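PDB 6JIE: YaeO from Vibrio cholerae serotype O1, which inhibits Rho-dependent transcription termination by dissociating the Rho hexamer, and is a structural homologue of the RNA chaperone Hfq. Local coordinates for residues A[8-13]-A[64-69]; A[22-25]-A[29-32]; A[47-52]-A[56-61]. All coordinates share one frame; numbering follows the deposited sequence.

In the fold
The three contacts lie close together in a small Hfq-like beta fold of two antiparallel sheets and one N-terminal helix. Contact 1, between 8-13 and 64-69, joins helix 9-15 to strand 63-68 and brackets the other two along the chain; within it contact 2, 22-25 with 29-32, precedes contact 3, 47-52 with 56-61. The centres of contacts 1 and 2 are about 10 Å apart, and those of contacts 2 and 3 about 8 Å. Strands 63-68 and 19-24 are neighbours in the four-stranded sheet, while contact 3 belongs to the three-stranded one. Leu22, Met66, Ile47 and Leu49 thus share one core, and the two protein residues that bind magnesium, Glu52 and Asp61, flank the hairpin of contact 3.

Contact 1 (A[8-13]-A[64-69]); sequences DYIELA and SSMEAL
Met66 reaches from strand 63-68 to the face of helix 9-15 carrying Ile10 and Ala13 and makes every contact between 8-13 and 64-69. Its chain runs out with CG anti to the backbone N (chi1 170°) and stays extended to SD before bending, which carries the sulfur and methyl to the helix. The apolar contacts fall on these two atoms. Ile10 CD1 touches both, 3.8 Å from Met66 SD and 3.9 Å from Met66 CE, and the two chains cross obliquely. Ala13 CB, nearly one helical turn on, meets SD at 3.9 Å. Tyr9 CB meets CE at 3.8 Å; the phenol ring itself leads off elsewhere.

CE also lies 3.5 Å from Tyr9 O, a carbonyl that accepts from Ala13 N in the helix. No hydrogen bond joins the two segments. The start of the helix is fixed instead by Asp8 at the N-cap: its OD2 takes a nearly straight bond from Glu11 N (2.9 Å, 170°), which arrives from above the carboxylate plane.

Helix and strand run 36° apart, their axes 10.7 Å distant, so a single long side chain spans the gap. Phe75, Val20 and Leu22 also pack on Met66, Ile10 touches Phe80 and Thr37, and Ala13 meets Ala34; the helix therefore lies against strands of both sheets.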
ATOM      1  N   ASP A   8      -1.317  -9.487 -18.497  1.00 20.75           N
ATOM      2  CA  ASP A   8      -2.404  -8.670 -17.959  1.00 22.22           C
ATOM      3  C   ASP A   8      -1.847  -7.955 -16.734  1.00 20.51           C
ATOM      4  O   ASP A   8      -1.813  -8.513 -15.636  1.00 18.22           O
ATOM      5  CB  ASP A   8      -3.612  -9.535 -17.613  1.00 36.88           C
ATOM      6  CG  ASP A   8      -4.829  -8.716 -17.220  1.00 37.65           C
ATOM      7  OD1 ASP A   8      -5.964  -9.187 -17.447  1.00 38.68           O
ATOM      8  OD2 ASP A   8      -4.649  -7.602 -16.686  1.00 27.50           O
ATOM      9  N   TYR A   9      -1.417  -6.708 -16.915  1.00 17.74           N
ATOM     10  CA  TYR A   9      -0.771  -6.003 -15.809  1.00 15.81           C
ATOM     11  C   TYR A   9      -1.758  -5.605 -14.717  1.00 15.05           C
ATOM     12  O   TYR A   9      -1.370  -5.463 -13.549  1.00 14.15           O
ATOM     13  CB  TYR A   9      -0.026  -4.777 -16.343  1.00 18.24           C
ATOM     14  CG  TYR A   9       1.256  -5.145 -17.049  1.00 21.89           C
ATOM     15  CD1 TYR A   9       2.344  -5.640 -16.337  1.00 27.85           C
ATOM     16  CD2 TYR A   9       1.380  -5.014 -18.424  1.00 29.23           C
ATOM     17  CE1 TYR A   9       3.513  -5.980 -16.973  1.00 32.97           C
ATOM     18  CE2 TYR A   9       2.552  -5.353 -19.069  1.00 37.65           C
ATOM     19  CZ  TYR A   9       3.615  -5.839 -18.339  1.00 36.18           C
ATOM     20  OH  TYR A   9       4.787  -6.184 -18.971  1.00 43.65           O
ATOM     21  N   ILE A  10      -3.028  -5.423 -15.069  1.00 13.06           N
ATOM     22  CA  ILE A  10      -4.062  -5.213 -14.057  1.00 14.37           C
ATOM     23  C   ILE A  10      -4.171  -6.434 -13.159  1.00 20.67           C
ATOM     24  O   ILE A  10      -4.174  -6.329 -11.926  1.00 15.25           O
ATOM     25  CB  ILE A  10      -5.410  -4.897 -14.729  1.00 15.64           C
ATOM     26  CG1 ILE A  10      -5.291  -3.616 -15.549  1.00 23.55           C
ATOM     27  CG2 ILE A  10      -6.511  -4.778 -13.683  1.00 19.64           C
ATOM     28  CD1 ILE A  10      -4.935  -2.418 -14.727  1.00 30.07           C
ATOM     29  N   GLU A  11      -4.260  -7.618 -13.773  1.00 19.05           N
ATOM     30  CA  GLU A  11      -4.329  -8.857 -13.013  1.00 17.22           C
ATOM     31  C   GLU A  11      -3.093  -9.033 -12.142  1.00 21.43           C
ATOM     32  O   GLU A  11      -3.197  -9.411 -10.969  1.00 13.23           O
ATOM     33  CB  GLU A  11      -4.483 -10.034 -13.974  1.00 19.26           C
ATOM     34  CG  GLU A  11      -4.361 -11.407 -13.326  1.00 31.63           C
ATOM     35  CD  GLU A  11      -4.586 -12.543 -14.307  1.00 31.72           C
ATOM     36  OE1 GLU A  11      -3.821 -12.659 -15.295  1.00 32.12           O
ATOM     37  OE2 GLU A  11      -5.538 -13.326 -14.094  1.00 31.55           O
ATOM     38  N   LEU A  12      -1.915  -8.738 -12.693  1.00 17.28           N
ATOM     39  CA  LEU A  12      -0.679  -8.894 -11.937  1.00 13.46           C
ATOM     40  C   LEU A  12      -0.602  -7.925 -10.762  1.00 14.70           C
ATOM     41  O   LEU A  12      -0.159  -8.308  -9.676  1.00 14.03           O
ATOM     42  CB  LEU A  12       0.523  -8.732 -12.869  1.00 15.47           C
ATOM     43  CG  LEU A  12       1.918  -8.821 -12.269  1.00 19.18           C
ATOM     44  CD1 LEU A  12       2.841  -9.459 -13.282  1.00 28.40           C
ATOM     45  CD2 LEU A  12       2.447  -7.446 -11.894  1.00 18.43           C
ATOM     46  N   ALA A  13      -1.019  -6.667 -10.953  1.00 14.22           N
ATOM     47  CA  ALA A  13      -1.053  -5.717  -9.843  1.00 13.13           C
ATOM     48  C   ALA A  13      -1.946  -6.211  -8.713  1.00 18.60           C
ATOM     49  O   ALA A  13      -1.611  -6.064  -7.534  1.00 13.86           O
ATOM     50  CB  ALA A  13      -1.535  -4.344 -10.321  1.00 12.13           C
ATOM     51  N   SER A  64      -6.778   5.121 -18.116  1.00 12.52           N
ATOM     52  CA  SER A  64      -5.796   5.707 -19.021  1.00 13.66           C
ATOM     53  C   SER A  64      -4.384   5.222 -18.730  1.00 14.54           C
ATOM     54  O   SER A  64      -3.621   4.947 -19.660  1.00 17.88           O
ATOM     55  CB  SER A  64      -5.833   7.236 -18.941  1.00 23.36           C
ATOM     56  OG  SER A  64      -4.885   7.809 -19.830  1.00 27.15           O
ATOM     57  N   SER A  65      -4.016   5.102 -17.458  1.00 13.34           N
ATOM     58  CA  SER A  65      -2.678   4.635 -17.122  1.00 12.55           C
ATOM     59  C   SER A  65      -2.688   4.049 -15.719  1.00 11.77           C
ATOM     60  O   SER A  65      -3.552   4.365 -14.895  1.00 12.34           O
ATOM     61  CB  SER A  65      -1.642   5.764 -17.224  1.00 20.57           C
ATOM     62  OG  SER A  65      -1.922   6.816 -16.309  1.00 20.70           O
ATOM     63  N   MET A  66      -1.727   3.158 -15.475  1.00 10.85           N
ATOM     64  CA  MET A  66      -1.462   2.609 -14.148  1.00  8.86           C
ATOM     65  C   MET A  66       0.018   2.801 -13.857  1.00  9.90           C
ATOM     66  O   MET A  66       0.866   2.403 -14.663  1.00 15.61           O
ATOM     67  CB  MET A  66      -1.829   1.116 -14.062  1.00 12.69           C
ATOM     68  CG  MET A  66      -1.344   0.442 -12.787  1.00 12.64           C
ATOM     69  SD  MET A  66      -2.016  -1.231 -12.647  1.00 15.38           S
ATOM     70  CE  MET A  66      -1.124  -2.018 -13.989  1.00 13.52           C
ATOM     71  N   GLU A  67       0.327   3.424 -12.722  1.00 10.03           N
ATOM     72  CA  GLU A  67       1.698   3.748 -12.341  1.00 10.43           C
ATOM     73  C   GLU A  67       2.054   3.027 -11.048  1.00 13.29           C
ATOM     74  O   GLU A  67       1.299   3.079 -10.074  1.00 11.39           O
ATOM     75  CB  GLU A  67       1.862   5.265 -12.168  1.00 11.47           C
ATOM     76  CG  GLU A  67       3.209   5.707 -11.610  1.00 12.90           C
ATOM     77  CD  GLU A  67       3.350   7.208 -11.566  1.00 18.17           C
ATOM     78  OE1 GLU A  67       2.521   7.896 -12.178  1.00 21.14           O
ATOM     79  OE2 GLU A  67       4.303   7.706 -10.944  1.00 32.10           O
ATOM     80  N   ALA A  68       3.201   2.348 -11.040  1.00 10.87           N
ATOM     81  CA  ALA A  68       3.696   1.724  -9.818  1.00 15.61           C
ATOM     82  C   ALA A  68       4.073   2.770  -8.776  1.00 16.27           C
ATOM     83  O   ALA A  68       4.758   3.753  -9.084  1.00 17.58           O
ATOM     84  CB  ALA A  68       4.909   0.855 -10.136  1.00 19.84           C
ATOM     85  N   LEU A  69       3.643   2.554  -7.530  1.00 13.23           N
ATOM     86  CA  LEU A  69       4.079   3.383  -6.414  1.00 10.37           C
ATOM     87  C   LEU A  69       5.128   2.688  -5.550  1.00 11.46           C
ATOM     88  O   LEU A  69       5.460   3.181  -4.466  1.00 19.50           O
ATOM     89  CB  LEU A  69       2.886   3.806  -5.549  1.00 12.54           C
ATOM     90  CG  LEU A  69       1.837   4.642  -6.284  1.00 15.00           C
ATOM     91  CD1 LEU A  69       0.672   4.979  -5.367  1.00 15.16           C
ATOM     92  CD2 LEU A  69       2.465   5.907  -6.872  1.00 15.80           C
TER

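Contact 2 (A[22-25]-A[29-32]); sequences LTMK and VYYG
A beta hairpin of strands 19-24 and 29-31 forms one side of the four-stranded antiparallel sheet, with 29-31 as its outermost strand in this chain. Leu22 and Tyr30 make the hydrogen-bonded pair: Leu22 N gives to Tyr30 O at 2.7 Å, and Tyr30 N returns a bond to Leu22 O at 2.8 Å, both close to straight. Leu22 O also receives a CA-H contact from Val29 CA at 3.3 Å. Thr23 and Val29 form the adjacent non-hydrogen-bonded pair. Their side chains lie on the more open face, where Val29 CG2 meets Thr23 OG1 at 3.8 Å and is flanked by the threonine methyl.

The other face looks into the core. Leu22 packs there on Leu49, Leu58 and Met66, and the Tyr30 ring lies edge-to-face with that of Trp56, so the hairpin is joined to the second sheet. Met24 folds back on Tyr30 in a Met-aromatic contact, the two side chains at about a right angle. The bend at chi2 (-55°) sets its sulfur oblique to the ring, SD 5.2 Å from the Tyr30 centroid, while Met24 CG sits near the ring plane at its edge, 3.6 Å from Tyr30 CE2.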
ATOM      1  N   LEU A  22      -3.752   5.165 -10.381  1.00 10.03           N
ATOM      2  CA  LEU A  22      -4.571   4.953 -11.566  1.00 10.71           C
ATOM      3  C   LEU A  22      -5.071   6.292 -12.073  1.00 12.11           C
ATOM      4  O   LEU A  22      -5.587   7.102 -11.297  1.00 14.59           O
ATOM      5  CB  LEU A  22      -5.765   4.048 -11.271  1.00  9.44           C
ATOM      6  CG  LEU A  22      -5.438   2.701 -10.638  1.00 11.69           C
ATOM      7  CD1 LEU A  22      -6.735   1.936 -10.494  1.00 10.62           C
ATOM      8  CD2 LEU A  22      -4.462   1.939 -11.487  1.00  9.86           C
ATOM      9  N   THR A  23      -4.900   6.531 -13.363  1.00 10.11           N
ATOM     10  CA  THR A  23      -5.441   7.721 -14.002  1.00 10.36           C
ATOM     11  C   THR A  23      -6.530   7.292 -14.975  1.00 13.64           C
ATOM     12  O   THR A  23      -6.299   6.424 -15.820  1.00 12.31           O
ATOM     13  CB  THR A  23      -4.347   8.508 -14.730  1.00 11.47           C
ATOM     14  OG1 THR A  23      -3.254   8.777 -13.835  1.00 11.89           O
ATOM     15  CG2 THR A  23      -4.904   9.840 -15.228  1.00 14.70           C
ATOM     16  N   MET A  24      -7.706   7.902 -14.853  1.00 11.73           N
ATOM     17  CA  MET A  24      -8.839   7.569 -15.700  1.00 14.50           C
ATOM     18  C   MET A  24      -8.838   8.433 -16.950  1.00 15.19           C
ATOM     19  O   MET A  24      -8.140   9.451 -17.035  1.00 17.04           O
ATOM     20  CB  MET A  24     -10.164   7.758 -14.950  1.00 14.33           C
ATOM     21  CG  MET A  24     -10.196   7.141 -13.545  1.00 15.02           C
ATOM     22  SD  MET A  24      -9.780   5.387 -13.426  1.00 16.39           S
ATOM     23  CE  MET A  24     -11.191   4.656 -14.255  1.00 13.23           C
ATOM     24  N   LYS A  25      -9.647   8.015 -17.932  1.00 14.68           N
ATOM     25  CA  LYS A  25      -9.760   8.776 -19.169  1.00 16.54           C
ATOM     26  C   LYS A  25     -10.347  10.152 -18.918  1.00 26.43           C
ATOM     27  O   LYS A  25     -10.112  11.069 -19.708  1.00 19.20           O
ATOM     28  CB  LYS A  25     -10.598   7.995 -20.189  1.00 17.78           C
ATOM     29  CG  LYS A  25      -9.828   6.799 -20.776  1.00 17.81           C
ATOM     30  CD  LYS A  25     -10.618   5.976 -21.796  1.00 28.81           C
ATOM     31  CE  LYS A  25      -9.891   4.646 -22.067  1.00 26.39           C
ATOM     32  NZ  LYS A  25     -10.585   3.807 -23.085  1.00 33.27           N
ATOM     33  N   VAL A  29      -7.321  11.113 -10.884  1.00 16.03           N
ATOM     34  CA  VAL A  29      -6.273  10.228 -10.379  1.00 13.10           C
ATOM     35  C   VAL A  29      -6.734   9.583  -9.077  1.00 11.54           C
ATOM     36  O   VAL A  29      -7.360  10.236  -8.235  1.00 14.33           O
ATOM     37  CB  VAL A  29      -4.951  10.993 -10.176  1.00 18.76           C
ATOM     38  CG1 VAL A  29      -3.927  10.104  -9.500  1.00 20.97           C
ATOM     39  CG2 VAL A  29      -4.431  11.475 -11.510  1.00 19.14           C
ATOM     40  N   TYR A  30      -6.442   8.290  -8.926  1.00 10.02           N
ATOM     41  CA  TYR A  30      -6.683   7.554  -7.691  1.00 12.94           C
ATOM     42  C   TYR A  30      -5.402   6.851  -7.282  1.00 12.97           C
ATOM     43  O   TYR A  30      -4.698   6.314  -8.139  1.00 14.47           O
ATOM     44  CB  TYR A  30      -7.772   6.497  -7.856  1.00 11.20           C
ATOM     45  CG  TYR A  30      -9.141   6.994  -8.269  1.00  8.50           C
ATOM     46  CD1 TYR A  30     -10.151   7.144  -7.333  1.00 12.92           C
ATOM     47  CD2 TYR A  30      -9.427   7.278  -9.607  1.00 18.53           C
ATOM     48  CE1 TYR A  30     -11.421   7.568  -7.704  1.00 12.03           C
ATOM     49  CE2 TYR A  30     -10.697   7.714  -9.988  1.00 20.62           C
ATOM     50  CZ  TYR A  30     -11.682   7.851  -9.030  1.00 15.33           C
ATOM     51  OH  TYR A  30     -12.942   8.270  -9.380  1.00 19.08           O
ATOM     52  N   TYR A  31      -5.118   6.820  -5.976  1.00 15.09           N
ATOM     53  CA  TYR A  31      -3.965   6.108  -5.427  1.00 15.56           C
ATOM     54  C   TYR A  31      -4.441   5.030  -4.457  1.00 12.74           C
ATOM     55  O   TYR A  31      -5.343   5.272  -3.655  1.00 12.23           O
ATOM     56  CB  TYR A  31      -3.018   7.070  -4.662  1.00 15.14           C
ATOM     57  CG  TYR A  31      -2.326   8.173  -5.458  1.00 24.86           C
ATOM     58  CD1 TYR A  31      -2.986   9.350  -5.784  1.00 26.64           C
ATOM     59  CD2 TYR A  31      -0.997   8.048  -5.845  1.00 27.98           C
ATOM     60  CE1 TYR A  31      -2.340  10.361  -6.499  1.00 32.45           C
ATOM     61  CE2 TYR A  31      -0.352   9.046  -6.559  1.00 27.81           C
ATOM     62  CZ  TYR A  31      -1.023  10.195  -6.881  1.00 32.59           C
ATOM     63  OH  TYR A  31      -0.369  11.181  -7.585  1.00 34.62           O
ATOM     64  N   GLY A  32      -3.826   3.851  -4.482  1.00  8.04           N
ATOM     65  CA  GLY A  32      -4.114   2.894  -3.427  1.00  9.94           C
ATOM     66  C   GLY A  32      -3.458   1.560  -3.712  1.00 11.22           C
ATOM     67  O   GLY A  32      -2.497   1.485  -4.473  1.00 12.02           O
TER

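Contact 3 (A[47-52]-A[56-61]); sequences IALRGE and WLLETD. With MG (magnesium ion), chain D; MG (magnesium ion), chain C.
Trp56 packs its six-membered ring against the backbone of Gly51: CZ3 comes to 3.4 Å from Gly51 CA, and CE3 lies 3.9 Å from Leu49 CD2. The indole gets there because CG stands beside the backbone N (chi1 -56°). Leu49 CD2 also meets Leu58 CD1 at 4.0 Å; Ile47, Leu49 and Leu58 are buried and pack on Leu22 of the other sheet.

Strands 45-50 and 55-59 form an antiparallel beta hairpin, one edge of the three-stranded sheet. Ile47 with Leu58 and Leu49 with Trp56 are its hydrogen-bonded pairs, each with two backbone bonds, such as Leu49 N to Trp56 O at 2.9 Å. Between them Ala48 faces Leu57 in a non-hydrogen-bonded pair.

The opposite face is more open to solvent at Leu57, although its CD2 still rests 3.6 Å from Ala48 CB. At the far ends lie the metal sites: an extended Glu52 binds one magnesium through OE2 (2.1 Å), and Asp61 holds the other through OD1 (2.2 Å). Two waters also bind each ion, and one on the Asp61 magnesium donates to Glu59 OE1 at 2.7 Å.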
ATOM      1  N   ILE A  47     -11.308  -2.831 -11.632  1.00 13.43           N
ATOM      2  CA  ILE A  47     -10.295  -3.112 -10.622  1.00 10.33           C
ATOM      3  C   ILE A  47     -10.781  -2.521  -9.304  1.00 11.52           C
ATOM      4  O   ILE A  47     -11.264  -1.386  -9.266  1.00 11.13           O
ATOM      5  CB  ILE A  47      -8.925  -2.545 -11.023  1.00 10.83           C
ATOM      6  CG1 ILE A  47      -7.929  -2.703  -9.854  1.00 13.33           C
ATOM      7  CG2 ILE A  47      -9.057  -1.107 -11.448  1.00 10.34           C
ATOM      8  CD1 ILE A  47      -6.530  -2.245 -10.176  1.00 16.82           C
ATOM      9  N   ALA A  48     -10.692  -3.303  -8.231  1.00 11.42           N
ATOM     10  CA  ALA A  48     -10.992  -2.803  -6.900  1.00 10.48           C
ATOM     11  C   ALA A  48      -9.716  -2.190  -6.344  1.00 10.90           C
ATOM     12  O   ALA A  48      -8.703  -2.879  -6.224  1.00 12.09           O
ATOM     13  CB  ALA A  48     -11.496  -3.919  -5.985  1.00 14.21           C
ATOM     14  N   LEU A  49      -9.759  -0.898  -6.050  1.00 11.47           N
ATOM     15  CA  LEU A  49      -8.591  -0.158  -5.590  1.00 12.61           C
ATOM     16  C   LEU A  49      -8.870   0.312  -4.173  1.00 11.45           C
ATOM     17  O   LEU A  49      -9.788   1.105  -3.950  1.00 11.70           O
ATOM     18  CB  LEU A  49      -8.284   1.029  -6.507  1.00 10.25           C
ATOM     19  CG  LEU A  49      -7.034   1.830  -6.140  1.00 11.84           C
ATOM     20  CD1 LEU A  49      -5.794   1.024  -6.470  1.00  8.40           C
ATOM     21  CD2 LEU A  49      -7.030   3.145  -6.890  1.00 12.28           C
ATOM     22  N   ARG A  50      -8.082  -0.172  -3.219  1.00 11.88           N
ATOM     23  CA  ARG A  50      -8.260   0.214  -1.817  1.00  8.51           C
ATOM     24  C   ARG A  50      -7.471   1.489  -1.576  1.00 11.49           C
ATOM     25  O   ARG A  50      -6.245   1.469  -1.478  1.00 12.09           O
ATOM     26  CB  ARG A  50      -7.817  -0.908  -0.886  1.00 12.83           C
ATOM     27  CG  ARG A  50      -8.593  -2.190  -1.061  1.00 21.63           C
ATOM     28  CD  ARG A  50      -8.556  -3.052   0.196  1.00 31.38           C
ATOM     29  NE  ARG A  50      -8.909  -4.436  -0.104  1.00 27.01           N
ATOM     30  CZ  ARG A  50     -10.151  -4.874  -0.265  1.00 31.46           C
ATOM     31  NH1 ARG A  50     -11.174  -4.037  -0.148  1.00 41.33           N
ATOM     32  NH2 ARG A  50     -10.367  -6.152  -0.544  1.00 36.09           N
ATOM     33  N   GLY A  51      -8.174   2.615  -1.496  1.00 11.69           N
ATOM     34  CA  GLY A  51      -7.547   3.887  -1.230  1.00 10.56           C
ATOM     35  C   GLY A  51      -7.407   4.172   0.252  1.00 12.71           C
ATOM     36  O   GLY A  51      -7.697   3.339   1.116  1.00 10.91           O
ATOM     37  N   GLU A  52      -6.980   5.407   0.544  1.00 18.61           N
ATOM     38  CA  GLU A  52      -6.678   5.775   1.921  1.00 17.46           C
ATOM     39  C   GLU A  52      -7.913   5.659   2.795  1.00 19.07           C
ATOM     40  O   GLU A  52      -7.849   5.116   3.898  1.00 18.61           O
ATOM     41  CB  GLU A  52      -6.117   7.191   1.998  1.00 19.93           C
ATOM     42  CG  GLU A  52      -5.731   7.563   3.426  1.00 28.83           C
ATOM     43  CD  GLU A  52      -5.031   8.907   3.533  1.00 40.27           C
ATOM     44  OE1 GLU A  52      -5.045   9.673   2.547  1.00 44.56           O
ATOM     45  OE2 GLU A  52      -4.465   9.186   4.612  1.00 48.07           O
ATOM     46  N   TRP A  56     -12.609   1.809  -4.239  1.00 10.99           N
ATOM     47  CA  TRP A  56     -13.302   2.159  -5.473  1.00 11.51           C
ATOM     48  C   TRP A  56     -13.332   0.964  -6.413  1.00 12.87           C
ATOM     49  O   TRP A  56     -12.371   0.191  -6.484  1.00 12.66           O
ATOM     50  CB  TRP A  56     -12.613   3.335  -6.186  1.00 12.80           C
ATOM     51  CG  TRP A  56     -12.451   4.592  -5.355  1.00 13.51           C
ATOM     52  CD1 TRP A  56     -13.417   5.524  -5.054  1.00 15.85           C
ATOM     53  CD2 TRP A  56     -11.239   5.067  -4.754  1.00 14.62           C
ATOM     54  NE1 TRP A  56     -12.874   6.537  -4.297  1.00 16.69           N
ATOM     55  CE2 TRP A  56     -11.541   6.277  -4.093  1.00 19.14           C
ATOM     56  CE3 TRP A  56      -9.927   4.580  -4.709  1.00 14.37           C
ATOM     57  CZ2 TRP A  56     -10.582   7.006  -3.397  1.00 23.36           C
ATOM     58  CZ3 TRP A  56      -8.970   5.311  -4.011  1.00 19.02           C
ATOM     59  CH2 TRP A  56      -9.307   6.509  -3.364  1.00 27.16           C
ATOM     60  N   LEU A  57     -14.444   0.812  -7.136  1.00 14.36           N
ATOM     61  CA  LEU A  57     -14.514  -0.098  -8.278  1.00 15.94           C
ATOM     62  C   LEU A  57     -14.424   0.759  -9.527  1.00 12.21           C
ATOM     63  O   LEU A  57     -15.399   1.424  -9.899  1.00 13.99           O
ATOM     64  CB  LEU A  57     -15.798  -0.922  -8.289  1.00 16.34           C
ATOM     65  CG  LEU A  57     -15.994  -1.879  -7.123  1.00 18.39           C
ATOM     66  CD1 LEU A  57     -17.235  -2.714  -7.349  1.00 17.79           C
ATOM     67  CD2 LEU A  57     -14.764  -2.755  -6.946  1.00 21.28           C
ATOM     68  N   LEU A  58     -13.260   0.727 -10.164  1.00 11.59           N
ATOM     69  CA  LEU A  58     -12.930   1.584 -11.292  1.00 11.90           C
ATOM     70  C   LEU A  58     -12.936   0.762 -12.565  1.00 13.40           C
ATOM     71  O   LEU A  58     -12.247  -0.260 -12.653  1.00 16.00           O
ATOM     72  CB  LEU A  58     -11.565   2.237 -11.088  1.00 11.69           C
ATOM     73  CG  LEU A  58     -11.513   3.122  -9.848  1.00 19.29           C
ATOM     74  CD1 LEU A  58     -10.068   3.484  -9.483  1.00 13.35           C
ATOM     75  CD2 LEU A  58     -12.324   4.368 -10.131  1.00 19.68           C
ATOM     76  N   GLU A  59     -13.691   1.224 -13.553  1.00 15.80           N
ATOM     77  CA  GLU A  59     -13.885   0.463 -14.777  1.00 14.07           C
ATOM     78  C   GLU A  59     -12.579   0.347 -15.542  1.00 14.76           C
ATOM     79  O   GLU A  59     -11.962   1.361 -15.891  1.00 14.25           O
ATOM     80  CB  GLU A  59     -14.931   1.141 -15.647  1.00 14.77           C
ATOM     81  CG  GLU A  59     -16.327   1.140 -15.084  1.00 16.61           C
ATOM     82  CD  GLU A  59     -17.220   2.068 -15.874  1.00 26.28           C
ATOM     83  OE1 GLU A  59     -17.639   1.707 -17.001  1.00 27.38           O
ATOM     84  OE2 GLU A  59     -17.466   3.179 -15.378  1.00 29.04           O
ATOM     85  N   THR A  60     -12.178  -0.886 -15.849  1.00 20.53           N
ATOM     86  CA  THR A  60     -10.928  -1.057 -16.571  1.00 13.69           C
ATOM     87  C   THR A  60     -10.987  -0.427 -17.955  1.00 14.00           C
ATOM     88  O   THR A  60      -9.962   0.076 -18.429  1.00 17.22           O
ATOM     89  CB  THR A  60     -10.546  -2.538 -16.651  1.00 16.08           C
ATOM     90  OG1 THR A  60     -11.518  -3.269 -17.404  1.00 20.70           O
ATOM     91  CG2 THR A  60     -10.404  -3.129 -15.244  1.00 18.61           C
ATOM     92  N   ASP A  61     -12.172  -0.415 -18.604  1.00 15.76           N
ATOM     93  CA  ASP A  61     -12.315   0.262 -19.893  1.00 17.40           C
ATOM     94  C   ASP A  61     -12.082   1.759 -19.788  1.00 26.15           C
ATOM     95  O   ASP A  61     -11.900   2.420 -20.818  1.00 25.18           O
ATOM     96  CB  ASP A  61     -13.713   0.060 -20.500  1.00 19.75           C
ATOM     97  CG  ASP A  61     -13.978  -1.364 -20.933  1.00 41.37           C
ATOM     98  OD1 ASP A  61     -15.164  -1.768 -20.903  1.00 48.29           O
ATOM     99  OD2 ASP A  61     -13.018  -2.077 -21.297  1.00 34.52           O
TER
HETATM  100 MG    MG D 202      -3.817  11.046   5.443  1.00 43.40          MG
HETATM  101 MG    MG C 201     -17.050  -0.605 -20.842  1.00 32.73          MG
HETATM  102  O   HOH W   1      -4.844  12.328   4.045  1.00 40.44           O
HETATM  103  O   HOH W   2     -16.883  -0.323 -18.600  1.00 24.62           O
HETATM  104  O   HOH W   3     -16.735   1.446 -21.256  1.00 29.17           O
HETATM  105  O   HOH W   4      -2.152  10.497   4.132  1.00 49.16           O